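Local coordinates for protein DNMT2 (Spodoptera frugiperda, PDB 4H0N) that probably methylates a cytosine in the anticodon loop of aspartate tRNA, using S-adenosyl-L-methionine, and probably also acts as a DNA (cytosine-5)-methyltransferase, at residues Leu208-Glu211 with Lys212-Arg215; Glu254-Gln257 with Lys258-Ala262. The protein carries 3 engineered substitutions. All coordinates share one frame; numbering follows the deposited sequence.

Contact 1 (Leu208-Glu211 with Lys212-Arg215); sequences LVPE and KMLR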
ATOM      1  N   LEU A 208      -2.569  -0.234  23.628  1.00 39.74           N
ATOM      2  CA  LEU A 208      -3.947  -0.412  24.074  1.00 39.00           C
ATOM      3  C   LEU A 208      -4.799   0.751  23.599  1.00 34.33           C
ATOM      4  O   LEU A 208      -4.390   1.905  23.678  1.00 41.16           O
ATOM      5  CB  LEU A 208      -4.022  -0.534  25.598  1.00 34.97           C
ATOM      6  CG  LEU A 208      -3.708  -1.914  26.179  1.00 36.58           C
ATOM      7  CD1 LEU A 208      -3.486  -1.819  27.672  1.00 39.68           C
ATOM      8  CD2 LEU A 208      -4.815  -2.908  25.868  1.00 35.85           C
ATOM      9  N   VAL A 209      -5.978   0.437  23.087  1.00 30.30           N
ATOM     10  CA  VAL A 209      -6.895   1.457  22.611  1.00 29.80           C
ATOM     11  C   VAL A 209      -7.379   2.327  23.781  1.00 31.76           C
ATOM     12  O   VAL A 209      -7.858   1.809  24.796  1.00 33.13           O
ATOM     13  CB  VAL A 209      -8.069   0.806  21.855  1.00 28.65           C
ATOM     14  CG1 VAL A 209      -9.067   1.844  21.396  1.00 28.74           C
ATOM     15  CG2 VAL A 209      -7.540   0.013  20.673  1.00 27.08           C
ATOM     16  N   PRO A 210      -7.223   3.656  23.652  1.00 32.95           N
ATOM     17  CA  PRO A 210      -7.551   4.628  24.703  1.00 34.62           C
ATOM     18  C   PRO A 210      -9.053   4.749  24.951  1.00 35.54           C
ATOM     19  O   PRO A 210      -9.844   4.349  24.101  1.00 34.27           O
ATOM     20  CB  PRO A 210      -7.013   5.949  24.139  1.00 38.10           C
ATOM     21  CG  PRO A 210      -6.034   5.564  23.086  1.00 33.16           C
ATOM     22  CD  PRO A 210      -6.584   4.303  22.494  1.00 50.01           C
ATOM     23  N   GLU A 211      -9.426   5.315  26.099  1.00 52.35           N
ATOM     24  CA  GLU A 211     -10.826   5.422  26.504  1.00 54.30           C
ATOM     25  C   GLU A 211     -11.677   6.245  25.548  1.00 50.94           C
ATOM     26  O   GLU A 211     -12.788   5.842  25.197  1.00 48.32           O
ATOM     27  CB  GLU A 211     -10.931   6.013  27.907  1.00 60.23           C
ATOM     28  CG  GLU A 211     -10.314   5.161  28.992  1.00 72.01           C
ATOM     29  CD  GLU A 211     -10.633   5.678  30.380  1.00 86.63           C
ATOM     30  OE1 GLU A 211     -11.103   6.830  30.491  1.00 87.83           O
ATOM     31  OE2 GLU A 211     -10.418   4.927  31.355  1.00 91.44           O
ATOM     32  N   LYS A 212     -11.161   7.402  25.145  1.00 40.08           N
ATOM     33  CA  LYS A 212     -11.869   8.271  24.210  1.00 47.27           C
ATOM     34  C   LYS A 212     -12.265   7.482  22.964  1.00 47.82           C
ATOM     35  O   LYS A 212     -13.380   7.617  22.462  1.00 53.73           O
ATOM     36  CB  LYS A 212     -11.012   9.488  23.842  1.00 48.15           C
ATOM     37  CG  LYS A 212      -9.513   9.218  23.878  1.00 62.05           C
ATOM     38  CD  LYS A 212      -8.809   9.818  22.666  1.00 67.78           C
ATOM     39  CE  LYS A 212      -7.916   8.783  21.968  1.00 62.56           C
ATOM     40  NZ  LYS A 212      -7.544   9.168  20.564  1.00 54.66           N
ATOM     41  N   MET A 213     -11.347   6.638  22.497  1.00 41.30           N
ATOM     42  CA  MET A 213     -11.593   5.737  21.375  1.00 33.50           C
ATOM     43  C   MET A 213     -12.621   4.664  21.701  1.00 47.08           C
ATOM     44  O   MET A 213     -13.458   4.324  20.866  1.00 44.98           O
ATOM     45  CB  MET A 213     -10.296   5.047  20.978  1.00 37.28           C
ATOM     46  CG  MET A 213      -9.387   5.901  20.144  1.00 36.78           C
ATOM     47  SD  MET A 213     -10.263   6.461  18.677  1.00 71.96           S
ATOM     48  CE  MET A 213      -9.129   7.698  18.096  1.00103.18           C
ATOM     49  N   LEU A 214     -12.540   4.127  22.917  1.00 47.89           N
ATOM     50  CA  LEU A 214     -13.435   3.067  23.358  1.00 34.79           C
ATOM     51  C   LEU A 214     -14.885   3.534  23.397  1.00 36.85           C
ATOM     52  O   LEU A 214     -15.798   2.715  23.494  1.00 37.43           O
ATOM     53  CB  LEU A 214     -13.006   2.530  24.723  1.00 36.08           C
ATOM     54  CG  LEU A 214     -11.691   1.753  24.774  1.00 34.65           C
ATOM     55  CD1 LEU A 214     -11.428   1.244  26.173  1.00 36.74           C
ATOM     56  CD2 LEU A 214     -11.720   0.600  23.798  1.00 32.61           C
ATOM     57  N   ARG A 215     -15.099   4.845  23.327  1.00 49.25           N
ATOM     58  CA  ARG A 215     -16.452   5.380  23.201  1.00 52.58           C
ATOM     59  C   ARG A 215     -17.056   4.993  21.850  1.00 59.48           C
ATOM     60  O   ARG A 215     -18.270   4.837  21.729  1.00 64.47           O
ATOM     61  CB  ARG A 215     -16.476   6.904  23.373  1.00 46.47           C
ATOM     62  CG  ARG A 215     -16.164   7.400  24.778  1.00 55.15           C
ATOM     63  CD  ARG A 215     -16.574   8.862  24.972  1.00 60.91           C
ATOM     64  NE  ARG A 215     -17.907   8.992  25.562  1.00 68.37           N
ATOM     65  CZ  ARG A 215     -18.931   9.619  24.991  1.00 76.02           C
ATOM     66  NH1 ARG A 215     -18.790  10.189  23.802  1.00 74.07           N
ATOM     67  NH2 ARG A 215     -20.102   9.680  25.610  1.00 86.99           N
TER

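Contact 2 (Glu254-Gln257 with Lys258-Ala262); sequences EVVQ and KCYAA. Engineered in segment 258-262: Ala-261 (natural residue Glu), Ala-262 (natural residue Glu).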
ATOM      1  N   GLU A 254     -16.096 -14.958  22.137  1.00 40.13           N
ATOM      2  CA  GLU A 254     -17.293 -15.130  22.947  1.00 39.98           C
ATOM      3  C   GLU A 254     -17.314 -14.115  24.086  1.00 40.64           C
ATOM      4  O   GLU A 254     -18.361 -13.558  24.419  1.00 36.05           O
ATOM      5  CB  GLU A 254     -17.358 -16.550  23.497  1.00 37.15           C
ATOM      6  CG  GLU A 254     -18.757 -16.992  23.869  1.00 49.68           C
ATOM      7  CD  GLU A 254     -18.893 -18.502  23.920  1.00 51.70           C
ATOM      8  OE1 GLU A 254     -20.039 -18.993  24.031  1.00 51.88           O
ATOM      9  OE2 GLU A 254     -17.855 -19.196  23.842  1.00 52.42           O
ATOM     10  N   VAL A 255     -16.148 -13.870  24.672  1.00 32.24           N
ATOM     11  CA  VAL A 255     -16.022 -12.871  25.722  1.00 38.75           C
ATOM     12  C   VAL A 255     -16.325 -11.475  25.176  1.00 31.82           C
ATOM     13  O   VAL A 255     -17.009 -10.676  25.822  1.00 33.21           O
ATOM     14  CB  VAL A 255     -14.617 -12.909  26.360  1.00 42.32           C
ATOM     15  CG1 VAL A 255     -14.428 -11.752  27.326  1.00 37.41           C
ATOM     16  CG2 VAL A 255     -14.395 -14.243  27.064  1.00 33.00           C
ATOM     17  N   VAL A 256     -15.826 -11.195  23.976  1.00 33.95           N
ATOM     18  CA  VAL A 256     -16.064  -9.916  23.308  1.00 41.25           C
ATOM     19  C   VAL A 256     -17.562  -9.654  23.111  1.00 45.45           C
ATOM     20  O   VAL A 256     -18.032  -8.524  23.266  1.00 42.13           O
ATOM     21  CB  VAL A 256     -15.315  -9.839  21.942  1.00 27.71           C
ATOM     22  CG1 VAL A 256     -15.697  -8.579  21.163  1.00 25.11           C
ATOM     23  CG2 VAL A 256     -13.807  -9.896  22.153  1.00 25.42           C
ATOM     24  N   GLN A 257     -18.309 -10.705  22.795  1.00 54.84           N
ATOM     25  CA  GLN A 257     -19.747 -10.591  22.568  1.00 56.09           C
ATOM     26  C   GLN A 257     -20.545 -10.305  23.841  1.00 56.38           C
ATOM     27  O   GLN A 257     -21.515  -9.545  23.812  1.00 58.51           O
ATOM     28  CB  GLN A 257     -20.269 -11.858  21.903  1.00 57.46           C
ATOM     29  CG  GLN A 257     -19.761 -12.055  20.495  1.00 65.25           C
ATOM     30  CD  GLN A 257     -20.625 -11.352  19.471  1.00 80.34           C
ATOM     31  OE1 GLN A 257     -21.349 -10.407  19.793  1.00 87.33           O
ATOM     32  NE2 GLN A 257     -20.568 -11.821  18.229  1.00 80.17           N
ATOM     33  N   LYS A 258     -20.144 -10.923  24.947  1.00 45.17           N
ATOM     34  CA  LYS A 258     -20.817 -10.713  26.224  1.00 42.05           C
ATOM     35  C   LYS A 258     -20.681  -9.255  26.646  1.00 36.57           C
ATOM     36  O   LYS A 258     -21.638  -8.642  27.124  1.00 37.43           O
ATOM     37  CB  LYS A 258     -20.229 -11.630  27.297  1.00 47.82           C
ATOM     38  CG  LYS A 258     -21.088 -11.767  28.546  1.00 61.82           C
ATOM     39  CD  LYS A 258     -20.483 -12.778  29.521  1.00 69.51           C
ATOM     40  CE  LYS A 258     -21.545 -13.402  30.419  1.00 72.97           C
ATOM     41  NZ  LYS A 258     -20.947 -14.289  31.461  1.00 70.60           N
ATOM     42  N   CYS A 259     -19.486  -8.704  26.453  1.00 33.56           N
ATOM     43  CA  CYS A 259     -19.219  -7.316  26.794  1.00 34.10           C
ATOM     44  C   CYS A 259     -20.093  -6.393  25.961  1.00 41.68           C
ATOM     45  O   CYS A 259     -20.717  -5.473  26.490  1.00 48.64           O
ATOM     46  CB  CYS A 259     -17.750  -6.981  26.561  1.00 29.85           C
ATOM     47  SG  CYS A 259     -17.345  -5.231  26.766  1.00 34.26           S
ATOM     48  N   TYR A 260     -20.138  -6.650  24.658  1.00 30.77           N
ATOM     49  CA  TYR A 260     -20.969  -5.872  23.747  1.00 36.47           C
ATOM     50  C   TYR A 260     -22.438  -5.898  24.154  1.00 41.20           C
ATOM     51  O   TYR A 260     -23.138  -4.896  24.027  1.00 51.88           O
ATOM     52  CB  TYR A 260     -20.816  -6.376  22.312  1.00 40.85           C
ATOM     53  CG  TYR A 260     -19.809  -5.605  21.491  1.00 39.01           C
ATOM     54  CD1 TYR A 260     -20.147  -4.398  20.899  1.00 48.09           C
ATOM     55  CD2 TYR A 260     -18.522  -6.089  21.298  1.00 39.34           C
ATOM     56  CE1 TYR A 260     -19.230  -3.686  20.144  1.00 48.65           C
ATOM     57  CE2 TYR A 260     -17.600  -5.389  20.545  1.00 41.17           C
ATOM     58  CZ  TYR A 260     -17.958  -4.189  19.970  1.00 45.97           C
ATOM     59  OH  TYR A 260     -17.042  -3.491  19.218  1.00 50.35           O
ATOM     60  N   ALA A 261     -22.899  -7.048  24.640  1.00 35.60           N
ATOM     61  CA  ALA A 261     -24.277  -7.194  25.095  1.00 38.86           C
ATOM     62  C   ALA A 261     -24.509  -6.420  26.387  1.00 42.16           C
ATOM     63  O   ALA A 261     -25.508  -5.713  26.529  1.00 42.93           O
ATOM     64  CB  ALA A 261     -24.616  -8.660  25.292  1.00 41.04           C
ATOM     65  N   ALA A 262     -23.584  -6.564  27.331  1.00 47.58           N
ATOM     66  CA  ALA A 262     -23.687  -5.874  28.608  1.00 50.62           C
ATOM     67  C   ALA A 262     -23.575  -4.362  28.416  1.00 52.96           C
ATOM     68  O   ALA A 262     -24.197  -3.589  29.139  1.00 59.72           O
ATOM     69  CB  ALA A 262     -22.623  -6.379  29.568  1.00 41.91           C
TER

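Contact 1 (Leu208-Glu211 with Lys212-Arg215)
Val-209 holds CG1 anti to its backbone N (chi1 178°) and Leu-214 turns CG away from its own carbonyl carbon (chi1 -68°), a pairing of torsions that brings the two branched side chains together across the first turn of a short helix. The methyl CG1 of Val-209 lies 3.8 Å from CD2 of Leu-214. The same methyl also meets CB of Met-213 at 3.5 Å, where the valine and methionine side chains cross at about a right angle. CG of Met-213 runs alongside the proline ring, 4.0 Å from CD of Pro-210, before the bend at the second torsion turns the sulfur end away. On the ring's CB and CG atoms lies the aliphatic part of Lys-212, whose chain bends twice so that its CE comes 3.7 Å from CB of Pro-210. The backbone turn is closed by Leu-214 N, which donates to Pro-210 O at 3.0 Å, with an N-H...O angle of 145°. A weak bond follows from Arg-215 N to Glu-211 O, 3.1 Å long. Tyr-284 packs on Val-209, Pro-210 and Met-213, while helix 271-278 meets Glu-211, Leu-214 and Arg-215 through Val-274 and Lys-278. Val-209 is also tied to Leu-282 by backbone hydrogen bonding. The apolar contact between Val-209 and Leu-214, five residues apart where the chain enters a short helix, is consistent with a hydrophobic staple.

Contact 2 (Glu254-Gln257 with Lys258-Ala262)
One helical turn apart, the side chains of Val-256 and Tyr-260 run alongside each other in the same direction. With its CG1 anti to the backbone N (chi1 173°), Val-256 sets that methyl beside one side of the tyrosine ring, 3.8 Å from CE2 of Tyr-260 and equally near CD2. The first torsion of Tyr-260 departs from the usual staggered value (chi1 -96°), and the ring is turned so that Val-256 O lies at its edge, in plane. That same carbonyl accepts the backbone bond from Tyr-260 N at 3.1 Å, with an N-H...O angle of 162°. Equivalent bonds run from Cys-259 N to Val-255 O at 3.2 Å and from Ala-261 N to Gln-257 O at 3.0 Å; Ala-261 and Ala-262 are engineered replacements of glutamates. Lys-258 stretches out in an extended chain that leads away from the preceding turn, whereas Gln-257 bends at its second torsion. The far end of the tyrosine is fixed from outside: its OH is hydrogen-bonded to Ala-217 O, and its ring meets Phe-277 edge-to-face. Replacing Tyr-260 by an alanine is likely to leave Ala-217 O without this hydroxyl partner and to open a gap between Val-256 and Phe-277. Glu-254, Gln-257 and Lys-258 are exposed while Val-256 is buried and Tyr-260 partly so, the tyrosine combining apolar packing along its ring with a hydrogen bond at its hydroxyl.

Contact 1 precedes contact 2 along the chain, and their centres are about 17 Å apart. They do not touch, the nearest atoms being about 8 Å from each other. Helix 271-278 joins them: contact 1 meets it at Val-274 and Lys-278, contact 2 at Leu-276 and Phe-277. A second tie is Ala-217, just beyond the 212-215 segment, which receives the hydroxyl of contact 2. Both lie far out on the same side of the molecule, about 26 Å and 33 Å from the chain's centre to their own centres, away from the S-adenosyl-L-homocysteine pocket and the probable catalytic Cys-79. This peripheral position is consistent with the smaller target-recognition lobe of C5-methyltransferases.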